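Local coordinates for protein superoxide dismutase (Porphyromonas gingivalis, PDB 1UER) that catalyses the dismutation of superoxide radicals to dioxygen and hydrogen peroxide, using one manganese or iron ion per subunit, at residues Asn40-Gly45 / Gly62-Asn67; Pro152-Asp157 / Asp177-Val182; Thr55-Ser60 / Asn144-Gly149; Thr71-Leu76 / Ser121-Leu126. One frame throughout, in Å; residues are numbered along the deposited sequence.

From the N terminus, interaction 1 is the first to close, joining residues 40-45 on helix 21-42 to residues 62-67 on helix 62-79 within the alpha-hairpin domain. Interaction 3 opens at residues 55-60, before interaction 1 has closed, so the two cross; its partner, residues 144-149, belongs to the C-terminal domain. Interaction 4, between residues 71-76 and 121-126, lies wholly within the span of interaction 3 and again joins the two domains, at the iron. Interaction 2 follows in series, packing strand 151-157 against residues 177-182 within the C-terminal domain. Interactions 2 and 4 share the sheet and the metal, through Asp157 and His74 respectively.

Interaction 1 (Asn40-Gly45 / Gly62-Asn67); sequences NKLIIG and GGIFNN
Leu42 and Ile43, where helix 21-42 runs into a loop, lie against Ile64 and Asn67 in the first turns of helix 62-79; this is one end of the alpha-hairpin domain of the iron/manganese superoxide dismutases. The CB of Leu42 is directed toward helix 62-79. Leu42 CB lies 3.9 Å from Ile64 CG1, and Leu42 CD2 reaches to 3.5 Å from Asn67 ND2, with the side chains of Leu42 and Asn67 roughly at right angles. Ile64 is well suited to the place because its two branches serve different partners. The CG1 arm stands beside the backbone N (chi1 -74°) and carries Ile64 CD1 to Leu42 O, 3.7 Å away, while Ile64 CG2, anti to that N, faces Ile43 CG2 at 4.2 Å. Those two isoleucines also cross nearly perpendicularly, and Ile43 is buried although Leu42 remains exposed. The same CG2 also packs against Ile56 of helix 53-59, so one beta-branched residue touches both the end of helix 21-42 and helix 53-59. Leu42 CD2 passes 4.2 Å from Gly63 O. Asn67 is polar, yet its amide is engaged: OD1 has a weak hydrogen bond from Asn38, and ND2 turns back to its own helix. Gly63 O thus takes two donors from opposite faces of its carbonyl plane, Asn67 N at 3.1 Å and Asn67 ND2 at 2.9 Å.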
loop_
_atom_site.group_PDB
_atom_site.type_symbol
_atom_site.label_atom_id
_atom_site.label_comp_id
_atom_site.label_asym_id
_atom_site.label_seq_id
_atom_site.Cartn_x
_atom_site.Cartn_y
_atom_site.Cartn_z
ATOM N N ASN A 40 21.588 0.057 3.976
ATOM C CA ASN A 40 23.028 0.276 4.148
ATOM C C ASN A 40 23.368 1.672 4.666
ATOM O O ASN A 40 24.274 1.839 5.496
ATOM C CB ASN A 40 23.766 -0.006 2.848
ATOM C CG ASN A 40 23.852 -1.500 2.545
ATOM O OD1 ASN A 40 24.189 -2.302 3.420
ATOM N ND2 ASN A 40 23.532 -1.883 1.305
ATOM N N LYS A 41 22.630 2.688 4.235
ATOM C CA LYS A 41 22.950 4.041 4.708
ATOM C C LYS A 41 22.475 4.287 6.135
ATOM O O LYS A 41 23.191 4.845 6.978
ATOM C CB LYS A 41 22.341 5.096 3.759
ATOM C CG LYS A 41 22.702 6.523 4.130
ATOM C CD LYS A 41 22.312 7.504 3.050
ATOM C CE LYS A 41 21.703 8.782 3.646
ATOM N NZ LYS A 41 22.323 9.997 3.077
ATOM N N LEU A 42 21.267 3.837 6.422
ATOM C CA LEU A 42 20.673 4.045 7.724
ATOM C C LEU A 42 21.367 3.337 8.883
ATOM O O LEU A 42 21.243 3.756 10.039
ATOM C CB LEU A 42 19.202 3.621 7.691
ATOM C CG LEU A 42 18.065 4.640 7.488
ATOM C CD1 LEU A 42 18.535 5.982 6.915
ATOM C CD2 LEU A 42 17.009 3.966 6.630
ATOM N N ILE A 43 22.078 2.256 8.609
ATOM C CA ILE A 43 22.677 1.566 9.731
ATOM C C ILE A 43 24.037 2.112 10.100
ATOM O O ILE A 43 24.574 1.720 11.139
ATOM C CB ILE A 43 22.779 0.066 9.487
ATOM C CG1 ILE A 43 23.685 -0.217 8.293
ATOM C CG2 ILE A 43 21.384 -0.489 9.246
ATOM C CD1 ILE A 43 23.845 -1.665 8.019
ATOM N N ILE A 44 24.585 3.001 9.265
ATOM C CA ILE A 44 25.903 3.585 9.559
ATOM C C ILE A 44 25.844 4.243 10.940
ATOM O O ILE A 44 24.926 5.015 11.248
ATOM C CB ILE A 44 26.298 4.639 8.523
ATOM C CG1 ILE A 44 26.600 3.973 7.184
ATOM C CG2 ILE A 44 27.559 5.425 8.994
ATOM C CD1 ILE A 44 26.487 4.940 6.044
ATOM N N GLY A 45 26.826 3.933 11.784
ATOM C CA GLY A 45 26.851 4.536 13.102
ATOM C C GLY A 45 25.826 4.034 14.100
ATOM O O GLY A 45 25.571 4.705 15.094
ATOM N N GLY A 62 11.411 1.509 13.460
ATOM C CA GLY A 62 11.382 2.671 12.593
ATOM C C GLY A 62 11.811 2.423 11.163
ATOM O O GLY A 62 11.496 1.378 10.582
ATOM N N GLY A 63 12.529 3.381 10.593
ATOM C CA GLY A 63 12.975 3.259 9.216
ATOM C C GLY A 63 13.940 2.113 8.987
ATOM O O GLY A 63 13.912 1.475 7.921
ATOM N N ILE A 64 14.811 1.842 9.961
ATOM C CA ILE A 64 15.749 0.735 9.773
ATOM C C ILE A 64 14.944 -0.540 9.628
ATOM O O ILE A 64 15.209 -1.339 8.744
ATOM C CB ILE A 64 16.756 0.608 10.937
ATOM C CG1 ILE A 64 17.775 1.735 10.830
ATOM C CG2 ILE A 64 17.528 -0.743 10.863
ATOM C CD1 ILE A 64 18.786 1.781 11.993
ATOM N N PHE A 65 13.941 -0.728 10.470
ATOM C CA PHE A 65 13.140 -1.931 10.342
ATOM C C PHE A 65 12.382 -1.968 9.027
ATOM O O PHE A 65 12.297 -3.016 8.369
ATOM C CB PHE A 65 12.119 -2.063 11.470
ATOM C CG PHE A 65 11.198 -3.220 11.275
ATOM C CD1 PHE A 65 11.606 -4.496 11.635
ATOM C CD2 PHE A 65 9.960 -3.062 10.652
ATOM C CE1 PHE A 65 10.806 -5.593 11.374
ATOM C CE2 PHE A 65 9.148 -4.164 10.385
ATOM C CZ PHE A 65 9.569 -5.419 10.741
ATOM N N ASN A 66 11.802 -0.835 8.638
ATOM C CA ASN A 66 11.033 -0.829 7.398
ATOM C C ASN A 66 11.873 -1.346 6.233
ATOM O O ASN A 66 11.407 -2.174 5.446
ATOM C CB ASN A 66 10.530 0.577 7.060
ATOM C CG ASN A 66 9.368 1.009 7.923
ATOM O OD1 ASN A 66 8.687 0.189 8.530
ATOM N ND2 ASN A 66 9.136 2.318 7.973
ATOM N N ASN A 67 13.109 -0.861 6.112
ATOM C CA ASN A 67 13.950 -1.277 5.005
ATOM C C ASN A 67 14.538 -2.678 5.196
ATOM O O ASN A 67 14.655 -3.443 4.250
ATOM C CB ASN A 67 15.041 -0.237 4.801
ATOM C CG ASN A 67 14.485 1.056 4.237
ATOM O OD1 ASN A 67 14.082 1.127 3.058
ATOM N ND2 ASN A 67 14.427 2.095 5.087
#

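Interaction 2 (Pro152-Asp157 / Asp177-Val182). With FE (Fe (III) ion), chain E.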
loop_
_atom_site.group_PDB
_atom_site.type_symbol
_atom_site.label_atom_id
_atom_site.label_comp_id
_atom_site.label_asym_id
_atom_site.label_seq_id
_atom_site.Cartn_x
_atom_site.Cartn_y
_atom_site.Cartn_z
ATOM N N PRO A 152 10.102 -18.027 8.467
ATOM C CA PRO A 152 9.314 -17.645 7.282
ATOM C C PRO A 152 9.466 -18.687 6.210
ATOM O O PRO A 152 10.576 -18.913 5.761
ATOM C CB PRO A 152 9.908 -16.303 6.863
ATOM C CG PRO A 152 11.309 -16.281 7.433
ATOM C CD PRO A 152 11.375 -17.296 8.564
ATOM N N LEU A 153 8.360 -19.301 5.793
ATOM C CA LEU A 153 8.411 -20.364 4.785
ATOM C C LEU A 153 7.960 -19.961 3.374
ATOM O O LEU A 153 8.621 -20.251 2.387
ATOM C CB LEU A 153 7.557 -21.562 5.244
ATOM C CG LEU A 153 7.833 -22.114 6.653
ATOM C CD1 LEU A 153 6.836 -23.212 6.982
ATOM C CD2 LEU A 153 9.279 -22.668 6.711
ATOM N N LEU A 154 6.817 -19.303 3.282
ATOM C CA LEU A 154 6.275 -18.906 1.974
ATOM C C LEU A 154 5.604 -17.560 2.148
ATOM O O LEU A 154 4.725 -17.423 2.997
ATOM C CB LEU A 154 5.221 -19.912 1.534
ATOM C CG LEU A 154 4.536 -19.552 0.220
ATOM C CD1 LEU A 154 5.497 -19.764 -0.919
ATOM C CD2 LEU A 154 3.316 -20.452 0.023
ATOM N N GLY A 155 5.998 -16.567 1.356
ATOM C CA GLY A 155 5.377 -15.264 1.555
ATOM C C GLY A 155 4.942 -14.626 0.259
ATOM O O GLY A 155 5.704 -14.583 -0.700
ATOM N N PHE A 156 3.716 -14.108 0.245
ATOM C CA PHE A 156 3.163 -13.440 -0.934
ATOM C C PHE A 156 3.054 -11.954 -0.633
ATOM O O PHE A 156 2.539 -11.548 0.416
ATOM C CB PHE A 156 1.778 -14.008 -1.258
ATOM C CG PHE A 156 1.800 -15.417 -1.844
ATOM C CD1 PHE A 156 3.019 -16.029 -2.194
ATOM C CD2 PHE A 156 0.600 -16.128 -2.037
ATOM C CE1 PHE A 156 3.048 -17.355 -2.735
ATOM C CE2 PHE A 156 0.611 -17.455 -2.578
ATOM C CZ PHE A 156 1.848 -18.054 -2.922
ATOM N N ASP A 157 3.561 -11.155 -1.561
ATOM C CA ASP A 157 3.596 -9.701 -1.453
ATOM C C ASP A 157 2.269 -9.150 -1.937
ATOM O O ASP A 157 1.888 -9.406 -3.085
ATOM C CB ASP A 157 4.722 -9.183 -2.349
ATOM C CG ASP A 157 5.045 -7.722 -2.146
ATOM O OD1 ASP A 157 4.385 -7.047 -1.351
ATOM O OD2 ASP A 157 5.998 -7.253 -2.805
ATOM N N ASP A 177 -2.766 -17.134 -9.032
ATOM C CA ASP A 177 -1.767 -17.504 -10.039
ATOM C C ASP A 177 -0.375 -17.766 -9.414
ATOM O O ASP A 177 0.445 -18.498 -9.971
ATOM C CB ASP A 177 -1.597 -16.392 -11.096
ATOM C CG ASP A 177 -2.777 -16.305 -12.044
ATOM O OD1 ASP A 177 -3.585 -17.260 -12.050
ATOM O OD2 ASP A 177 -2.896 -15.283 -12.778
ATOM N N LEU A 178 -0.078 -17.143 -8.282
ATOM C CA LEU A 178 1.240 -17.340 -7.703
ATOM C C LEU A 178 1.530 -18.805 -7.366
ATOM O O LEU A 178 2.701 -19.224 -7.389
ATOM C CB LEU A 178 1.401 -16.521 -6.423
ATOM C CG LEU A 178 1.673 -15.020 -6.611
ATOM C CD1 LEU A 178 1.632 -14.398 -5.194
ATOM C CD2 LEU A 178 3.017 -14.754 -7.261
ATOM N N TRP A 179 0.492 -19.592 -7.081
ATOM C CA TRP A 179 0.753 -20.989 -6.705
ATOM C C TRP A 179 1.469 -21.730 -7.815
ATOM O O TRP A 179 2.273 -22.645 -7.572
ATOM C CB TRP A 179 -0.554 -21.716 -6.358
ATOM C CG TRP A 179 -1.247 -21.109 -5.174
ATOM C CD1 TRP A 179 -2.359 -20.313 -5.205
ATOM C CD2 TRP A 179 -0.847 -21.181 -3.799
ATOM N NE1 TRP A 179 -2.676 -19.877 -3.942
ATOM C CE2 TRP A 179 -1.763 -20.393 -3.055
ATOM C CE3 TRP A 179 0.195 -21.827 -3.120
ATOM C CZ2 TRP A 179 -1.668 -20.234 -1.670
ATOM C CZ3 TRP A 179 0.291 -21.665 -1.765
ATOM C CH2 TRP A 179 -0.637 -20.870 -1.040
ATOM N N SER A 180 1.211 -21.319 -9.039
ATOM C CA SER A 180 1.798 -21.991 -10.167
ATOM C C SER A 180 3.284 -21.794 -10.368
ATOM O O SER A 180 3.883 -22.540 -11.156
ATOM C CB SER A 180 1.039 -21.634 -11.440
ATOM O OG SER A 180 1.381 -20.379 -11.939
ATOM N N ILE A 181 3.884 -20.824 -9.673
ATOM C CA ILE A 181 5.322 -20.590 -9.809
ATOM C C ILE A 181 6.087 -20.845 -8.520
ATOM O O ILE A 181 7.310 -20.615 -8.451
ATOM C CB ILE A 181 5.648 -19.172 -10.322
ATOM C CG1 ILE A 181 4.923 -18.105 -9.499
ATOM C CG2 ILE A 181 5.224 -19.055 -11.763
ATOM C CD1 ILE A 181 5.509 -16.718 -9.699
ATOM N N VAL A 182 5.383 -21.361 -7.522
ATOM C CA VAL A 182 6.040 -21.682 -6.254
ATOM C C VAL A 182 6.919 -22.943 -6.442
ATOM O O VAL A 182 6.471 -23.951 -6.987
ATOM C CB VAL A 182 5.008 -21.981 -5.148
ATOM C CG1 VAL A 182 5.710 -22.602 -3.928
ATOM C CG2 VAL A 182 4.274 -20.702 -4.731
HETATM FE FE FE E . 7.257 -5.724 -2.860
HETATM O O HOH W 1 6.529 -5.092 -1.063
#
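Asp177 O is gripped twice by one residue, by Ser180 N at 3.1 Å and by Ser180 OG at 2.9 Å, and this holds the turn from which Leu178, Trp179 and Val182 reach Leu154 and Phe156 of strand 151-157. It is an alpha/beta packing in the C-terminal domain, where the end of helix 171-178 and the residues after it cover an outer strand of the three-stranded antiparallel sheet. Phe156 is the centre. Leu178 CD1 sits over one face of the Phe156 ring in a CH-pi contact, 3.7 Å from the centroid and 18° off the normal. The far edge of the same ring points into the face of Trp179, a T-shaped pair with planes at 68° and Phe156 CE2 3.7 Å from Trp179 CZ2. Val182 CG2 comes in at the edge, near the ring plane, 4.0 Å from Phe156 CZ; Phe111 makes a further edge-to-face pair with the ring. A phenyl ring suits this spot since it offers a face to an aliphatic branch and an edge to an indole. Leu154 divides its two methyls in a similar way, CD2 toward Trp179 CZ3 and CD1 toward Val182 CG2. Leu153 and Leu154 together face Leu126 in a classic beta bulge. Trp179 NE1, not involved here, bonds to Asn112 OD1. The strand then ends at the metal: with CG anti to the backbone N (chi1 -169°), Asp157 leads away from this packing to join His27, His74 and His161, and Asp157 OD2 binds the iron at 2.0 Å.

Interaction 3 (Thr55-Ser60 / Asn144-Gly149); sequences TIVQKS and NPVRKG
The last turn of helix 53-59 and the 3-10 turn at residues 145-147 come close together, with Gln58 CA 4.9 Å from Arg147 CA. The packing is tight: Val57 CG1 is 3.3 Å from Val146 CG2, nearer than normal van der Waals contact, with the two valines crossing at about a right angle. Valine's short side chain can be accommodated where the backbones are this close. Gln58 starts away from the partner but extends back, bringing Gln58 CG to 3.7 Å from Val146 O. Arg147 supplies the polar part. Its CG is anti to the backbone N (chi1 -160°) and the chain then bends at chi2, which brings the guanidinium to the carbonyls at the helix end. Arg147 NH1 donates to Val57 O at 2.8 Å, nearly in the guanidinium plane, and Arg147 NH2 makes a weak bond to Ser60 O at 2.7 Å. Phe65 of helix 62-79 packs against the same arginine. Two local bonds shape the backbones: Ser60 OG donates to Ile56 O at 2.6 Å, and Asn144 OD1 accepts from Val146 N at 3.0 Å, an Asx turn, while Asn144 ND2 bonds to Asn73 OD1. The alpha-hairpin and C-terminal domains are thus joined by hydrogen bonds from Arg147 to main-chain carbonyls and by valine packing; the positive charge at the helix's carbonyl end is probably favourable as well.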
loop_
_atom_site.group_PDB
_atom_site.type_symbol
_atom_site.label_atom_id
_atom_site.label_comp_id
_atom_site.label_asym_id
_atom_site.label_seq_id
_atom_site.Cartn_x
_atom_site.Cartn_y
_atom_site.Cartn_z
ATOM N N THR A 55 19.147 -10.492 12.396
ATOM C CA THR A 55 19.198 -9.753 13.655
ATOM C C THR A 55 18.610 -8.354 13.544
ATOM O O THR A 55 17.962 -7.887 14.480
ATOM C CB THR A 55 20.628 -9.647 14.205
ATOM O OG1 THR A 55 21.160 -10.966 14.405
ATOM C CG2 THR A 55 20.621 -8.919 15.542
ATOM N N ILE A 56 18.819 -7.686 12.415
ATOM C CA ILE A 56 18.275 -6.345 12.250
ATOM C C ILE A 56 16.754 -6.433 12.209
ATOM O O ILE A 56 16.047 -5.654 12.859
ATOM C CB ILE A 56 18.792 -5.668 10.961
ATOM C CG1 ILE A 56 20.324 -5.648 10.951
ATOM C CG2 ILE A 56 18.281 -4.258 10.882
ATOM C CD1 ILE A 56 20.909 -5.083 9.663
ATOM N N VAL A 57 16.238 -7.407 11.472
ATOM C CA VAL A 57 14.792 -7.574 11.399
ATOM C C VAL A 57 14.186 -7.917 12.763
ATOM O O VAL A 57 13.123 -7.403 13.113
ATOM C CB VAL A 57 14.395 -8.656 10.351
ATOM C CG1 VAL A 57 12.883 -8.832 10.334
ATOM C CG2 VAL A 57 14.890 -8.225 8.951
ATOM N N GLN A 58 14.871 -8.749 13.548
ATOM C CA GLN A 58 14.381 -9.124 14.877
ATOM C C GLN A 58 14.478 -8.005 15.933
ATOM O O GLN A 58 13.681 -7.977 16.869
ATOM C CB GLN A 58 15.155 -10.344 15.402
ATOM C CG GLN A 58 14.836 -11.647 14.645
ATOM C CD GLN A 58 15.557 -12.873 15.197
ATOM O OE1 GLN A 58 16.710 -12.794 15.640
ATOM N NE2 GLN A 58 14.873 -14.027 15.165
ATOM N N LYS A 59 15.421 -7.081 15.774
ATOM C CA LYS A 59 15.616 -6.036 16.785
ATOM C C LYS A 59 15.419 -4.564 16.461
ATOM O O LYS A 59 15.223 -3.759 17.374
ATOM C CB LYS A 59 17.006 -6.218 17.405
ATOM C CG LYS A 59 17.077 -7.458 18.310
ATOM C CD LYS A 59 17.996 -8.559 17.735
ATOM C CE LYS A 59 19.033 -9.051 18.778
ATOM N NZ LYS A 59 20.383 -8.347 18.756
ATOM N N SER A 60 15.465 -4.199 15.186
ATOM C CA SER A 60 15.316 -2.800 14.813
ATOM C C SER A 60 13.886 -2.274 14.864
ATOM O O SER A 60 12.927 -3.001 15.117
ATOM C CB SER A 60 15.867 -2.553 13.406
ATOM O OG SER A 60 15.105 -3.263 12.432
ATOM N N ASN A 144 7.432 -9.237 8.992
ATOM C CA ASN A 144 7.977 -10.554 8.629
ATOM C C ASN A 144 7.885 -11.435 9.882
ATOM O O ASN A 144 8.111 -10.948 10.984
ATOM C CB ASN A 144 9.424 -10.437 8.150
ATOM C CG ASN A 144 9.994 -11.775 7.709
ATOM O OD1 ASN A 144 10.456 -12.547 8.537
ATOM N ND2 ASN A 144 9.927 -12.070 6.406
ATOM N N PRO A 145 7.562 -12.739 9.719
ATOM C CA PRO A 145 7.430 -13.655 10.859
ATOM C C PRO A 145 8.618 -13.810 11.779
ATOM O O PRO A 145 8.439 -14.273 12.915
ATOM C CB PRO A 145 7.040 -14.995 10.225
ATOM C CG PRO A 145 6.506 -14.630 8.848
ATOM C CD PRO A 145 7.354 -13.442 8.444
ATOM N N VAL A 146 9.816 -13.478 11.315
ATOM C CA VAL A 146 10.967 -13.613 12.214
ATOM C C VAL A 146 10.792 -12.668 13.396
ATOM O O VAL A 146 11.361 -12.908 14.475
ATOM C CB VAL A 146 12.366 -13.363 11.526
ATOM C CG1 VAL A 146 12.679 -14.500 10.560
ATOM C CG2 VAL A 146 12.423 -12.057 10.813
ATOM N N ARG A 147 9.990 -11.615 13.214
ATOM C CA ARG A 147 9.762 -10.651 14.293
ATOM C C ARG A 147 9.061 -11.275 15.495
ATOM O O ARG A 147 9.184 -10.767 16.615
ATOM C CB ARG A 147 8.974 -9.428 13.773
ATOM C CG ARG A 147 9.104 -8.176 14.665
ATOM C CD ARG A 147 9.556 -6.914 13.886
ATOM N NE ARG A 147 9.659 -5.735 14.765
ATOM C CZ ARG A 147 10.783 -5.232 15.283
ATOM N NH1 ARG A 147 11.981 -5.772 15.035
ATOM N NH2 ARG A 147 10.704 -4.190 16.110
ATOM N N LYS A 148 8.308 -12.357 15.304
ATOM C CA LYS A 148 7.691 -13.000 16.456
ATOM C C LYS A 148 8.343 -14.377 16.699
ATOM O O LYS A 148 7.728 -15.297 17.265
ATOM C CB LYS A 148 6.181 -13.129 16.287
ATOM C CG LYS A 148 5.720 -13.784 15.014
ATOM C CD LYS A 148 4.217 -13.749 14.960
ATOM C CE LYS A 148 3.722 -12.343 14.706
ATOM N NZ LYS A 148 3.099 -12.220 13.341
ATOM N N GLY A 149 9.591 -14.505 16.244
ATOM C CA GLY A 149 10.350 -15.735 16.430
ATOM C C GLY A 149 9.928 -16.952 15.624
ATOM O O GLY A 149 10.170 -18.092 16.033
#

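Interaction 4 (Thr71-Leu76 / Ser121-Leu126); sequences TLNHNL and SGWVWL. With FE (Fe (III) ion), chain E.
Trp123 of strand 122-128 turns a face to Asn73 and an edge to His74, whereas Trp125 meets helix 62-79 by its edge. Over the face of Trp123, Asn73 CB makes a CH-pi contact 3.6 Å from the centroid of the six-membered ring, and the amide stacks on the indole with the planes 24° apart. The pair with His74 is T-shaped: Trp123 CZ2 approaches the imidazole face, 3.6 Å from His74 CE1, with the planes at 88°. At the edge of Trp125 lie Asn73 OD1 and Leu76 CB; Leu76 CD1 is 3.7 Å from Trp125 CH2. Trp125 NE1 makes a weak bond to Asn73 OD1 at 3.1 Å, and that oxygen also accepts from Asn144 ND2. Asn73 ND2 lies 3.4 Å from Trp123 NE1, but both are donors, and each is satisfied otherwise, ND2 by Gly143 O and NE1 by Gln70 OE1. Asparagine suits the place because its flat amide can cover one indole and accept from the next. His74 NE2 binds the iron at 2.2 Å, with a water also bound to the iron, and His74 ND1 is bonded to Gln70 O. The edge of Trp123 and this second-shell bond probably fix the ring's rotation. His27, Asp157 and His161 complete the site, so each domain furnishes two ligands. The axes of 71-76 and 122-126 approach to 10.9 Å, with their directions 52° apart; helix 21-42 packs on the helix through Leu32 at His74 and Tyr35, Val36 and Leu39 at Thr71, and strand 151-157 runs antiparallel beside strand 122-128.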
loop_
_atom_site.group_PDB
_atom_site.type_symbol
_atom_site.label_atom_id
_atom_site.label_comp_id
_atom_site.label_asym_id
_atom_site.label_seq_id
_atom_site.Cartn_x
_atom_site.Cartn_y
_atom_site.Cartn_z
ATOM N N THR A 71 13.757 -5.827 2.846
ATOM C CA THR A 71 14.849 -6.554 2.181
ATOM C C THR A 71 14.688 -8.085 2.442
ATOM O O THR A 71 14.746 -8.892 1.511
ATOM C CB THR A 71 16.218 -6.062 2.727
ATOM O OG1 THR A 71 16.387 -4.676 2.384
ATOM C CG2 THR A 71 17.350 -6.879 2.141
ATOM N N LEU A 72 14.502 -8.505 3.694
ATOM C CA LEU A 72 14.343 -9.936 3.971
ATOM C C LEU A 72 13.117 -10.510 3.259
ATOM O O LEU A 72 13.208 -11.546 2.608
ATOM C CB LEU A 72 14.226 -10.205 5.487
ATOM C CG LEU A 72 14.024 -11.668 5.916
ATOM C CD1 LEU A 72 15.121 -12.560 5.322
ATOM C CD2 LEU A 72 13.913 -11.744 7.442
ATOM N N ASN A 73 11.979 -9.817 3.353
ATOM C CA ASN A 73 10.765 -10.292 2.692
ATOM C C ASN A 73 11.033 -10.539 1.197
ATOM O O ASN A 73 10.685 -11.599 0.679
ATOM C CB ASN A 73 9.659 -9.241 2.794
ATOM C CG ASN A 73 8.928 -9.288 4.102
ATOM O OD1 ASN A 73 8.748 -10.364 4.674
ATOM N ND2 ASN A 73 8.449 -8.123 4.570
ATOM N N HIS A 74 11.627 -9.552 0.513
ATOM C CA HIS A 74 11.875 -9.707 -0.923
ATOM C C HIS A 74 12.924 -10.765 -1.275
ATOM O O HIS A 74 12.793 -11.465 -2.286
ATOM C CB HIS A 74 12.216 -8.349 -1.543
ATOM C CG HIS A 74 11.036 -7.450 -1.658
ATOM N ND1 HIS A 74 10.648 -6.609 -0.638
ATOM C CD2 HIS A 74 10.152 -7.252 -2.671
ATOM C CE1 HIS A 74 9.579 -5.928 -1.018
ATOM N NE2 HIS A 74 9.258 -6.300 -2.241
ATOM N N ASN A 75 13.943 -10.932 -0.432
ATOM C CA ASN A 75 14.944 -11.966 -0.731
ATOM C C ASN A 75 14.233 -13.333 -0.701
ATOM O O ASN A 75 14.458 -14.177 -1.572
ATOM C CB ASN A 75 16.078 -11.949 0.298
ATOM C CG ASN A 75 16.933 -10.695 0.203
ATOM O OD1 ASN A 75 16.859 -9.950 -0.786
ATOM N ND2 ASN A 75 17.751 -10.457 1.226
ATOM N N LEU A 76 13.368 -13.526 0.278
ATOM C CA LEU A 76 12.636 -14.787 0.386
ATOM C C LEU A 76 11.641 -14.935 -0.762
ATOM O O LEU A 76 11.486 -16.006 -1.345
ATOM C CB LEU A 76 11.929 -14.847 1.718
ATOM C CG LEU A 76 12.912 -14.991 2.889
ATOM C CD1 LEU A 76 12.155 -14.571 4.161
ATOM C CD2 LEU A 76 13.457 -16.453 3.033
ATOM N N SER A 121 -1.036 -2.106 2.355
ATOM C CA SER A 121 0.159 -2.837 1.888
ATOM C C SER A 121 0.568 -3.894 2.915
ATOM O O SER A 121 0.341 -3.716 4.111
ATOM C CB SER A 121 1.358 -1.886 1.735
ATOM O OG SER A 121 1.060 -0.783 0.862
ATOM N N GLY A 122 1.213 -4.961 2.453
ATOM C CA GLY A 122 1.662 -5.977 3.393
ATOM C C GLY A 122 1.989 -7.294 2.740
ATOM O O GLY A 122 2.083 -7.374 1.510
ATOM N N TRP A 123 2.168 -8.310 3.592
ATOM C CA TRP A 123 2.542 -9.665 3.170
ATOM C C TRP A 123 1.688 -10.733 3.843
ATOM O O TRP A 123 1.275 -10.537 4.994
ATOM C CB TRP A 123 3.999 -9.940 3.598
ATOM C CG TRP A 123 5.008 -9.101 2.862
ATOM C CD1 TRP A 123 5.285 -7.784 3.058
ATOM C CD2 TRP A 123 5.812 -9.526 1.764
ATOM N NE1 TRP A 123 6.211 -7.349 2.137
ATOM C CE2 TRP A 123 6.548 -8.406 1.328
ATOM C CE3 TRP A 123 5.980 -10.764 1.092
ATOM C CZ2 TRP A 123 7.429 -8.468 0.261
ATOM C CZ3 TRP A 123 6.865 -10.819 0.032
ATOM C CH2 TRP A 123 7.578 -9.670 -0.372
ATOM N N VAL A 124 1.405 -11.831 3.141
ATOM C CA VAL A 124 0.758 -12.962 3.800
ATOM C C VAL A 124 1.867 -14.051 3.863
ATOM O O VAL A 124 2.482 -14.423 2.846
ATOM C CB VAL A 124 -0.534 -13.504 3.099
ATOM C CG1 VAL A 124 -0.296 -13.812 1.635
ATOM C CG2 VAL A 124 -1.013 -14.728 3.870
ATOM N N TRP A 125 2.105 -14.549 5.068
ATOM C CA TRP A 125 3.181 -15.516 5.297
ATOM C C TRP A 125 2.731 -16.843 5.891
ATOM O O TRP A 125 1.882 -16.859 6.805
ATOM C CB TRP A 125 4.186 -14.902 6.309
ATOM C CG TRP A 125 5.209 -14.001 5.742
ATOM C CD1 TRP A 125 5.208 -12.621 5.726
ATOM C CD2 TRP A 125 6.323 -14.412 4.962
ATOM N NE1 TRP A 125 6.256 -12.165 4.961
ATOM C CE2 TRP A 125 6.955 -13.241 4.479
ATOM C CE3 TRP A 125 6.844 -15.663 4.617
ATOM C CZ2 TRP A 125 8.089 -13.291 3.662
ATOM C CZ3 TRP A 125 7.957 -15.714 3.805
ATOM C CH2 TRP A 125 8.569 -14.531 3.334
ATOM N N LEU A 126 3.301 -17.934 5.373
ATOM C CA LEU A 126 3.110 -19.260 5.962
ATOM C C LEU A 126 4.384 -19.328 6.831
ATOM O O LEU A 126 5.512 -19.135 6.316
ATOM C CB LEU A 126 3.171 -20.371 4.902
ATOM C CG LEU A 126 3.239 -21.778 5.520
ATOM C CD1 LEU A 126 1.962 -22.136 6.303
ATOM C CD2 LEU A 126 3.467 -22.780 4.395
HETATM FE FE FE E . 7.257 -5.724 -2.860
HETATM O O HOH W 1 6.529 -5.092 -1.063
#